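Local coordinates for protein pullulanase (Bacillus acidopullulyticus, PDB 2WAN) that hydrolyses the alpha-1,6-glucosidic branch linkages of pullulan and related starch polysaccharides, as a debranching glycoside hydrolase of the alpha-amylase type, at residues A[373-379]-A[404-410]; A[394-399]-A[512-517]. All blocks are in the same frame, centred on the assembly; numbering follows the deposited sequence. Where two conformers were deposited one is given.

The two contacts lie about 11 Å apart, centre to centre, and share the connection that runs from strand 377-383 through 388-391 to 406-407. Contact 1 belongs to the beta sheet of the CBM48-type domain: part of it is buried, but its ends, at Asn375 and Thr404, reach solvent, and direct backbone bonds set its register. Contact 2 is mostly buried, with no touching residue fully exposed, and joins the loop 394-399 to a corner, 512-517, in the alpha-amylase-type catalytic domain; there one side-chain bond and three waters do the polar work. A probable hydrogen bond from Met407 N to Ala398 O, 2.9 Å long, ties the two together, so 404-410 bears on strand 377-383 and also on the loop that meets the barrel domain.

Contact 1 of 2, residues A[373-379]-A[404-410]; sequences LENWYYL and TRGMIVD. With ACT (acetate ion), chain P; SO4 (sulfate ion), chain K.
Met407 lies across the ring of Tyr377, its CG over one face, 4.1 Å from the ring centroid and 29° off the normal, a CH-pi contact. Its fully extended chain, with CG anti to the backbone N (chi1 -174°), carries SD obliquely past the ring in a Met-aromatic contact and brings CE within 3.6 Å of Tyr377 OH. The Met407 and Asn375 side chains lie side by side, pointing the same way. Successive strand residues point to opposite faces, so Tyr378 leaves from the other side of the sheet; there Ile408 crosses its side chain at about a right angle, Ile408 CG1 3.7 Å from Tyr378 CD1, while the phenol end reaches Asp393. In register, Tyr377-Met407 is an antiparallel non-hydrogen-bonded pair and Tyr378-Gly406 a hydrogen-bonded one. Toward the turn, Ile408 N gives a nearly straight bond to Trp376 O (2.9 Å), and Asn375 N, in the type II turn 373-376, reaches Ile408 O at 2.8 Å. At this end Glu374 OE2 and Asp410 OD2 stand 4.4 Å apart. Their carboxylate planes are 63° to each other. A water donates to both oxygens, which would temper the like-charge repulsion; the chemistry thus passes from aromatic and aliphatic packing to hydrated acids.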
ATOM      1  N   LEU A 373      -8.563  -6.473  36.163  1.00 15.93           N
ATOM      2  CA  LEU A 373      -7.530  -7.228  35.454  0.50 14.94           C
ATOM      3  C   LEU A 373      -6.389  -6.327  34.959  1.00 14.18           C
ATOM      4  O   LEU A 373      -5.603  -6.719  34.091  1.00 14.47           O
ATOM      5  CB  LEU A 373      -8.135  -8.025  34.284  0.50 15.76           C
ATOM      6  CG  LEU A 373      -8.855  -9.344  34.597  0.50 18.07           C
ATOM      7  CD1 LEU A 373     -10.149  -9.100  35.350  0.50 18.71           C
ATOM      8  CD2 LEU A 373      -9.137 -10.127  33.326  0.50 19.16           C
ATOM      9  N   GLU A 374      -6.265  -5.125  35.519  1.00 14.26           N
ATOM     10  CA  GLU A 374      -5.157  -4.254  35.102  1.00 14.57           C
ATOM     11  C   GLU A 374      -3.795  -4.935  35.296  1.00 14.91           C
ATOM     12  O   GLU A 374      -3.499  -5.477  36.364  1.00 15.46           O
ATOM     13  CB  GLU A 374      -5.186  -2.888  35.820  1.00 17.33           C
ATOM     14  CG  GLU A 374      -4.085  -1.919  35.345  1.00 25.33           C
ATOM     15  CD  GLU A 374      -4.199  -0.532  35.941  1.00 29.76           C
ATOM     16  OE1 GLU A 374      -4.942  -0.353  36.921  1.00 31.04           O
ATOM     17  OE2 GLU A 374      -3.522   0.379  35.428  1.00 34.07           O
ATOM     18  N   ASN A 375      -2.977  -4.888  34.244  1.00 13.42           N
ATOM     19  CA  ASN A 375      -1.624  -5.454  34.227  1.00 13.71           C
ATOM     20  C   ASN A 375      -1.563  -6.965  34.208  1.00 11.64           C
ATOM     21  O   ASN A 375      -0.484  -7.536  34.366  1.00 11.81           O
ATOM     22  CB  ASN A 375      -0.754  -4.895  35.368  1.00 15.28           C
ATOM     23  CG  ASN A 375      -0.642  -3.386  35.319  1.00 23.07           C
ATOM     24  OD1 ASN A 375      -0.676  -2.785  34.247  1.00 20.78           O
ATOM     25  ND2 ASN A 375      -0.541  -2.766  36.486  1.00 21.29           N
ATOM     26  N   TRP A 376      -2.713  -7.609  33.968  1.00 11.38           N
ATOM     27  CA  TRP A 376      -2.767  -9.064  33.768  1.00 11.40           C
ATOM     28  C   TRP A 376      -2.391  -9.398  32.318  1.00 13.01           C
ATOM     29  O   TRP A 376      -2.482  -8.536  31.431  1.00 12.02           O
ATOM     30  CB  TRP A 376      -4.172  -9.599  34.061  1.00 14.06           C
ATOM     31  CG  TRP A 376      -4.432  -9.800  35.516  1.00 12.85           C
ATOM     32  CD1 TRP A 376      -4.464  -8.834  36.491  1.00 14.31           C
ATOM     33  CD2 TRP A 376      -4.716 -11.043  36.170  1.00 13.72           C
ATOM     34  NE1 TRP A 376      -4.736  -9.406  37.718  1.00 14.15           N
ATOM     35  CE2 TRP A 376      -4.893 -10.759  37.549  1.00 17.80           C
ATOM     36  CE3 TRP A 376      -4.825 -12.373  35.727  1.00 16.49           C
ATOM     37  CZ2 TRP A 376      -5.180 -11.756  38.490  1.00 19.95           C
ATOM     38  CZ3 TRP A 376      -5.110 -13.369  36.666  1.00 21.80           C
ATOM     39  CH2 TRP A 376      -5.291 -13.048  38.032  1.00 23.67           C
ATOM     40  N   TYR A 377      -1.979 -10.645  32.083  1.00 11.45           N
ATOM     41  CA  TYR A 377      -1.615 -11.098  30.739  1.00 13.76           C
ATOM     42  C   TYR A 377      -2.597 -12.162  30.269  1.00 13.07           C
ATOM     43  O   TYR A 377      -3.233 -12.847  31.089  1.00 13.21           O
ATOM     44  CB  TYR A 377      -0.172 -11.625  30.701  1.00 11.31           C
ATOM     45  CG  TYR A 377       0.851 -10.553  31.027  1.00 11.36           C
ATOM     46  CD1 TYR A 377       1.200 -10.255  32.363  1.00 10.99           C
ATOM     47  CD2 TYR A 377       1.442  -9.804  30.008  1.00 12.86           C
ATOM     48  CE1 TYR A 377       2.134  -9.262  32.665  1.00 14.94           C
ATOM     49  CE2 TYR A 377       2.375  -8.799  30.304  1.00 13.34           C
ATOM     50  CZ  TYR A 377       2.721  -8.535  31.627  1.00 16.54           C
ATOM     51  OH  TYR A 377       3.651  -7.543  31.898  1.00 13.03           O
ATOM     52  N   TYR A 378      -2.750 -12.302  28.957  1.00 12.39           N
ATOM     53  CA  TYR A 378      -3.687 -13.305  28.464  1.00 10.88           C
ATOM     54  C   TYR A 378      -3.353 -13.836  27.081  1.00 14.09           C
ATOM     55  O   TYR A 378      -2.571 -13.241  26.315  1.00 13.55           O
ATOM     56  CB  TYR A 378      -5.130 -12.776  28.458  1.00 13.48           C
ATOM     57  CG  TYR A 378      -5.511 -11.776  27.351  1.00 10.59           C
ATOM     58  CD1 TYR A 378      -5.007 -10.472  27.352  1.00 10.93           C
ATOM     59  CD2 TYR A 378      -6.412 -12.139  26.334  1.00 13.74           C
ATOM     60  CE1 TYR A 378      -5.376  -9.555  26.364  1.00 14.43           C
ATOM     61  CE2 TYR A 378      -6.796 -11.223  25.334  1.00 13.41           C
ATOM     62  CZ  TYR A 378      -6.277  -9.934  25.369  1.00 15.26           C
ATOM     63  OH  TYR A 378      -6.647  -9.014  24.435  1.00 14.21           O
ATOM     64  N   LEU A 379      -3.933 -14.996  26.805  1.00 13.06           N
ATOM     65  CA  LEU A 379      -3.878 -15.627  25.491  1.00 13.44           C
ATOM     66  C   LEU A 379      -5.237 -16.228  25.212  1.00 14.47           C
ATOM     67  O   LEU A 379      -6.010 -16.517  26.158  1.00 15.14           O
ATOM     68  CB  LEU A 379      -2.856 -16.763  25.476  1.00 12.88           C
ATOM     69  CG  LEU A 379      -1.368 -16.401  25.488  1.00 13.69           C
ATOM     70  CD1 LEU A 379      -0.503 -17.630  25.740  1.00 14.73           C
ATOM     71  CD2 LEU A 379      -0.979 -15.701  24.172  1.00 12.05           C
ATOM     72  N   THR A 404       4.895 -12.872  24.025  1.00 13.60           N
ATOM     73  CA  THR A 404       4.513 -14.229  24.390  1.00 15.55           C
ATOM     74  C   THR A 404       3.023 -14.234  24.795  1.00 13.84           C
ATOM     75  O   THR A 404       2.332 -15.259  24.668  1.00 14.62           O
ATOM     76  CB  THR A 404       5.364 -14.776  25.540  1.00 14.07           C
ATOM     77  OG1 THR A 404       5.220 -13.935  26.694  1.00 15.43           O
ATOM     78  CG2 THR A 404       6.853 -14.833  25.139  1.00 18.18           C
ATOM     79  N   ARG A 405       2.549 -13.076  25.265  1.00 13.50           N
ATOM     80  CA  ARG A 405       1.201 -12.903  25.796  1.00 11.34           C
ATOM     81  C   ARG A 405       0.736 -11.483  25.543  1.00 11.61           C
ATOM     82  O   ARG A 405       1.560 -10.576  25.447  1.00 12.97           O
ATOM     83  CB  ARG A 405       1.183 -13.120  27.322  1.00 13.08           C
ATOM     84  CG  ARG A 405       1.814 -14.423  27.753  1.00 11.82           C
ATOM     85  CD  ARG A 405       2.050 -14.537  29.276  1.00 13.16           C
ATOM     86  NE  ARG A 405       2.623 -15.874  29.498  1.00 17.04           N
ATOM     87  CZ  ARG A 405       2.894 -16.410  30.682  1.00 18.09           C
ATOM     88  NH1 ARG A 405       2.668 -15.732  31.797  1.00 12.51           N
ATOM     89  NH2 ARG A 405       3.397 -17.640  30.743  1.00 16.60           N
ATOM     90  N   GLY A 406      -0.582 -11.308  25.459  1.00 10.95           N
ATOM     91  CA  GLY A 406      -1.189  -9.969  25.429  1.00 10.07           C
ATOM     92  C   GLY A 406      -1.268  -9.430  26.849  1.00 12.68           C
ATOM     93  O   GLY A 406      -1.239 -10.210  27.805  1.00 12.88           O
ATOM     94  N   MET A 407      -1.348  -8.107  26.992  1.00 11.35           N
ATOM     95  CA  MET A 407      -1.420  -7.493  28.317  1.00 12.76           C
ATOM     96  C   MET A 407      -2.628  -6.566  28.396  1.00 13.33           C
ATOM     97  O   MET A 407      -2.830  -5.736  27.520  1.00 11.83           O
ATOM     98  CB  MET A 407      -0.140  -6.717  28.613  1.00 14.18           C
ATOM     99  CG  MET A 407      -0.056  -6.153  30.037  1.00 11.41           C
ATOM    100  SD  MET A 407       1.468  -5.209  30.217  1.00 12.65           S
ATOM    101  CE  MET A 407       1.373  -4.820  31.960  1.00 16.17           C
ATOM    102  N   ILE A 408      -3.430  -6.718  29.449  1.00 11.69           N
ATOM    103  CA  ILE A 408      -4.605  -5.884  29.667  1.00 12.20           C
ATOM    104  C   ILE A 408      -4.161  -4.630  30.426  1.00 13.01           C
ATOM    105  O   ILE A 408      -3.528  -4.728  31.503  1.00 13.17           O
ATOM    106  CB  ILE A 408      -5.650  -6.639  30.508  1.00 12.58           C
ATOM    107  CG1 ILE A 408      -6.139  -7.890  29.770  1.00 12.36           C
ATOM    108  CG2 ILE A 408      -6.832  -5.712  30.870  1.00 13.88           C
ATOM    109  CD1 ILE A 408      -6.273  -9.094  30.643  1.00 15.97           C
ATOM    110  N   VAL A 409      -4.490  -3.455  29.885  1.00 13.10           N
ATOM    111  CA  VAL A 409      -4.019  -2.197  30.489  1.00 12.59           C
ATOM    112  C   VAL A 409      -5.110  -1.132  30.510  1.00 14.69           C
ATOM    113  O   VAL A 409      -6.059  -1.176  29.704  1.00 15.40           O
ATOM    114  CB  VAL A 409      -2.757  -1.619  29.734  1.00 13.01           C
ATOM    115  CG1 VAL A 409      -1.586  -2.608  29.800  1.00 16.72           C
ATOM    116  CG2 VAL A 409      -3.086  -1.265  28.260  1.00 14.92           C
ATOM    117  N   ASP A 410      -4.958  -0.202  31.455  1.00 13.48           N
ATOM    118  CA  ASP A 410      -5.763   1.018  31.534  1.00 15.04           C
ATOM    119  C   ASP A 410      -5.108   2.080  30.636  1.00 13.58           C
ATOM    120  O   ASP A 410      -4.125   2.705  31.036  1.00 15.19           O
ATOM    121  CB  ASP A 410      -5.771   1.501  32.982  1.00 17.37           C
ATOM    122  CG  ASP A 410      -6.617   2.752  33.192  1.00 20.05           C
ATOM    123  OD1 ASP A 410      -7.122   3.341  32.204  1.00 19.53           O
ATOM    124  OD2 ASP A 410      -6.773   3.134  34.370  1.00 21.35           O
TER
HETATM  125  C   ACT P1936       3.122 -19.070  27.358  1.00 41.33           C
HETATM  126  O   ACT P1936       3.639 -17.918  27.380  1.00 36.10           O
HETATM  127  OXT ACT P1936       2.368 -19.331  26.395  1.00 42.72           O
HETATM  128  CH3 ACT P1936       3.384 -20.099  28.418  1.00 39.70           C
HETATM  129  S   SO4 K1931      -5.010  -8.336  41.529  1.00 33.06           S
HETATM  130  O1  SO4 K1931      -6.034  -7.292  41.605  1.00 31.39           O
HETATM  131  O2  SO4 K1931      -5.671  -9.635  41.667  1.00 35.81           O
HETATM  132  O3  SO4 K1931      -4.029  -8.145  42.587  1.00 32.46           O
HETATM  133  O4  SO4 K1931      -4.391  -8.262  40.191  1.00 22.51           O
HETATM  134  O   HOH W   1      -2.376  -0.231  33.004  1.00 25.96           O
HETATM  135  O   HOH W   2      -5.003   2.735  36.265  1.00 29.49           O

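Contact 2 of 2, residues A[394-399]-A[512-517]; sequences PYARAI and RNYNVP
Ile399 and Val516 meet through their aliphatic branches, and Asn515 makes the polar join to Pro394. Along 512-517, Arg512 comes first, with the tip of Ile399 at the edge of its guanidinium, which is salt-bridged to Glu493. Asn513 opens the type I turn that ends at Val516, its CB directed toward 394-399. Tyr514 takes part through its backbone: a water accepts from its N and donates to Pro394 O. Asn515 ND2 gives that same carbonyl a hydrogen bond of 3.1 Å, in the carbonyl plane on a lone pair but bent at the hydrogen (137°). The bend of Arg397 at chi2 (-46°) sets the edge of its guanidinium against the amide, NH1 3.4 Å from Asn515 CG, with the two planes almost perpendicular (81°). Another water bridges Arg397 O and Asn515 O. Val516 has CG1 anti to its backbone N and 3.9 Å from Ile399 CG1, leaving CG2 against Ala396 O at 3.4 Å. Pro517 packs on Leu534 of helix 529-543 and Tyr614 of helix 597-614. The latter helix packs against both segments: Ser606 bonds Asn515 OD1, and Tyr609 makes a cation-pi contact with Arg397, while strand 492-494 pairs with strand 511-513.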
ATOM      1  N   PRO A 394      -5.102 -10.404  18.300  1.00 12.46           N
ATOM      2  CA  PRO A 394      -4.685  -9.434  17.268  1.00 10.73           C
ATOM      3  C   PRO A 394      -5.025  -7.987  17.643  1.00 12.40           C
ATOM      4  O   PRO A 394      -4.402  -7.047  17.125  1.00 11.66           O
ATOM      5  CB  PRO A 394      -5.498  -9.865  16.039  1.00 11.70           C
ATOM      6  CG  PRO A 394      -5.656 -11.342  16.220  1.00 14.76           C
ATOM      7  CD  PRO A 394      -5.947 -11.467  17.713  1.00 11.73           C
ATOM      8  N   TYR A 395      -6.004  -7.820  18.531  1.00 12.01           N
ATOM      9  CA  TYR A 395      -6.414  -6.502  18.998  1.00 11.53           C
ATOM     10  C   TYR A 395      -5.739  -6.045  20.301  1.00 11.86           C
ATOM     11  O   TYR A 395      -6.112  -5.000  20.817  1.00 12.10           O
ATOM     12  CB  TYR A 395      -7.948  -6.444  19.161  1.00 13.66           C
ATOM     13  CG  TYR A 395      -8.709  -6.263  17.866  1.00 11.11           C
ATOM     14  CD1 TYR A 395      -8.891  -7.337  16.981  1.00 15.55           C
ATOM     15  CD2 TYR A 395      -9.241  -5.010  17.513  1.00 10.71           C
ATOM     16  CE1 TYR A 395      -9.599  -7.184  15.777  1.00 11.75           C
ATOM     17  CE2 TYR A 395      -9.950  -4.837  16.305  1.00 10.54           C
ATOM     18  CZ  TYR A 395     -10.127  -5.941  15.449  1.00 12.72           C
ATOM     19  OH  TYR A 395     -10.787  -5.789  14.253  1.00 13.49           O
ATOM     20  N   ALA A 396      -4.779  -6.811  20.837  1.00 10.35           N
ATOM     21  CA  ALA A 396      -4.090  -6.417  22.071  1.00 11.92           C
ATOM     22  C   ALA A 396      -3.430  -5.048  21.891  1.00 12.39           C
ATOM     23  O   ALA A 396      -2.869  -4.767  20.819  1.00 12.10           O
ATOM     24  CB  ALA A 396      -3.007  -7.459  22.452  1.00 13.09           C
ATOM     25  N   ARG A 397      -3.455  -4.238  22.961  1.00 10.90           N
ATOM     26  CA  ARG A 397      -2.865  -2.903  22.952  1.00 10.47           C
ATOM     27  C   ARG A 397      -1.510  -2.831  23.642  1.00 11.01           C
ATOM     28  O   ARG A 397      -0.844  -1.794  23.572  1.00 11.20           O
ATOM     29  CB  ARG A 397      -3.789  -1.877  23.621  1.00 10.92           C
ATOM     30  CG  ARG A 397      -5.247  -1.896  23.173  1.00 11.77           C
ATOM     31  CD  ARG A 397      -5.418  -1.962  21.644  1.00 11.13           C
ATOM     32  NE  ARG A 397      -6.783  -1.560  21.278  1.00 12.39           N
ATOM     33  CZ  ARG A 397      -7.285  -1.647  20.049  1.00 11.59           C
ATOM     34  NH1 ARG A 397      -6.561  -2.147  19.057  1.00 14.23           N
ATOM     35  NH2 ARG A 397      -8.519  -1.222  19.805  1.00 18.36           N
ATOM     36  N   ALA A 398      -1.140  -3.901  24.347  1.00 10.35           N
ATOM     37  CA  ALA A 398       0.142  -4.029  25.046  1.00 11.68           C
ATOM     38  C   ALA A 398       0.455  -5.535  25.148  1.00  9.36           C
ATOM     39  O   ALA A 398      -0.431  -6.374  24.891  1.00 10.96           O
ATOM     40  CB  ALA A 398       0.063  -3.386  26.427  1.00  9.63           C
ATOM     41  N   ILE A 399       1.707  -5.854  25.463  1.00 10.35           N
ATOM     42  CA  ILE A 399       2.209  -7.235  25.434  1.00 11.34           C
ATOM     43  C   ILE A 399       3.224  -7.531  26.546  1.00 10.60           C
ATOM     44  O   ILE A 399       3.788  -6.620  27.156  1.00 11.27           O
ATOM     45  CB  ILE A 399       2.900  -7.557  24.074  1.00 10.56           C
ATOM     46  CG1 ILE A 399       3.934  -6.465  23.731  1.00 13.05           C
ATOM     47  CG2 ILE A 399       1.869  -7.768  22.956  1.00 13.16           C
ATOM     48  CD1 ILE A 399       4.879  -6.810  22.513  1.00 11.82           C
ATOM     49  N   ARG A 512       4.099  -7.820  13.554  1.00 10.93           N
ATOM     50  CA  ARG A 512       3.555  -8.935  14.328  1.00 11.33           C
ATOM     51  C   ARG A 512       2.356  -8.510  15.170  1.00 12.71           C
ATOM     52  O   ARG A 512       1.345  -9.228  15.211  1.00 11.13           O
ATOM     53  CB  ARG A 512       4.631  -9.528  15.247  1.00 11.91           C
ATOM     54  CG  ARG A 512       4.191 -10.787  16.066  1.00 11.64           C
ATOM     55  CD  ARG A 512       5.362 -11.291  16.922  1.00 13.46           C
ATOM     56  NE  ARG A 512       5.667 -10.315  17.970  1.00 13.21           N
ATOM     57  CZ  ARG A 512       6.865 -10.082  18.484  1.00 16.18           C
ATOM     58  NH1 ARG A 512       7.929 -10.771  18.083  1.00 15.81           N
ATOM     59  NH2 ARG A 512       6.995  -9.158  19.420  1.00 17.28           N
ATOM     60  N   ASN A 513       2.485  -7.384  15.875  1.00 11.14           N
ATOM     61  CA  ASN A 513       1.379  -6.882  16.734  1.00  9.57           C
ATOM     62  C   ASN A 513       1.004  -5.465  16.290  1.00  9.51           C
ATOM     63  O   ASN A 513       1.617  -4.475  16.700  1.00 10.03           O
ATOM     64  CB  ASN A 513       1.732  -6.934  18.238  1.00 10.40           C
ATOM     65  CG  ASN A 513       2.285  -8.298  18.657  1.00 10.89           C
ATOM     66  OD1 ASN A 513       1.535  -9.244  18.985  1.00 16.71           O
ATOM     67  ND2 ASN A 513       3.589  -8.413  18.622  1.00  7.15           N
ATOM     68  N   TYR A 514       0.002  -5.383  15.424  1.00 10.99           N
ATOM     69  CA  TYR A 514      -0.295  -4.127  14.724  1.00 10.34           C
ATOM     70  C   TYR A 514      -0.708  -2.961  15.612  1.00 11.07           C
ATOM     71  O   TYR A 514      -0.567  -1.801  15.209  1.00 11.74           O
ATOM     72  CB  TYR A 514      -1.360  -4.342  13.652  1.00  8.86           C
ATOM     73  CG  TYR A 514      -0.871  -5.084  12.420  1.00 13.15           C
ATOM     74  CD1 TYR A 514      -0.151  -4.419  11.418  1.00 11.68           C
ATOM     75  CD2 TYR A 514      -1.150  -6.438  12.252  1.00 12.90           C
ATOM     76  CE1 TYR A 514       0.285  -5.087  10.284  1.00 10.95           C
ATOM     77  CE2 TYR A 514      -0.706  -7.122  11.116  1.00 15.01           C
ATOM     78  CZ  TYR A 514       0.011  -6.423  10.138  1.00 17.37           C
ATOM     79  OH  TYR A 514       0.455  -7.068   9.007  1.00 18.23           O
ATOM     80  N   ASN A 515      -1.230  -3.255  16.803  1.00 11.24           N
ATOM     81  CA  ASN A 515      -1.801  -2.209  17.657  1.00  9.49           C
ATOM     82  C   ASN A 515      -0.975  -1.906  18.901  1.00 10.43           C
ATOM     83  O   ASN A 515      -1.475  -1.331  19.877  1.00 11.19           O
ATOM     84  CB  ASN A 515      -3.236  -2.599  18.006  1.00  8.99           C
ATOM     85  CG  ASN A 515      -4.057  -2.757  16.766  1.00  9.98           C
ATOM     86  OD1 ASN A 515      -4.191  -1.798  15.997  1.00 12.99           O
ATOM     87  ND2 ASN A 515      -4.548  -3.967  16.513  1.00 12.24           N
ATOM     88  N   VAL A 516       0.300  -2.281  18.830  1.00  9.31           N
ATOM     89  CA  VAL A 516       1.265  -2.123  19.931  1.00  8.73           C
ATOM     90  C   VAL A 516       2.494  -1.369  19.398  1.00  9.12           C
ATOM     91  O   VAL A 516       2.979  -1.695  18.322  1.00 11.44           O
ATOM     92  CB  VAL A 516       1.744  -3.508  20.479  1.00  9.54           C
ATOM     93  CG1 VAL A 516       2.788  -3.353  21.593  1.00 11.41           C
ATOM     94  CG2 VAL A 516       0.534  -4.383  20.951  1.00 10.38           C
ATOM     95  N   PRO A 517       3.004  -0.362  20.152  1.00 10.89           N
ATOM     96  CA  PRO A 517       4.244   0.310  19.763  1.00 11.09           C
ATOM     97  C   PRO A 517       5.448  -0.613  19.868  1.00 11.14           C
ATOM     98  O   PRO A 517       5.534  -1.422  20.803  1.00 10.91           O
ATOM     99  CB  PRO A 517       4.378   1.432  20.809  1.00 10.42           C
ATOM    100  CG  PRO A 517       2.978   1.663  21.292  1.00 11.23           C
ATOM    101  CD  PRO A 517       2.416   0.266  21.355  1.00 10.72           C
TER
HETATM  102  O   HOH W   3      -1.737  -5.741  18.404  1.00 10.19           O
HETATM  103  O   HOH W   4      -2.040  -7.506  15.477  1.00 11.84           O
HETATM  104  O   HOH W   5      -1.324   0.243  21.910  1.00  9.24           O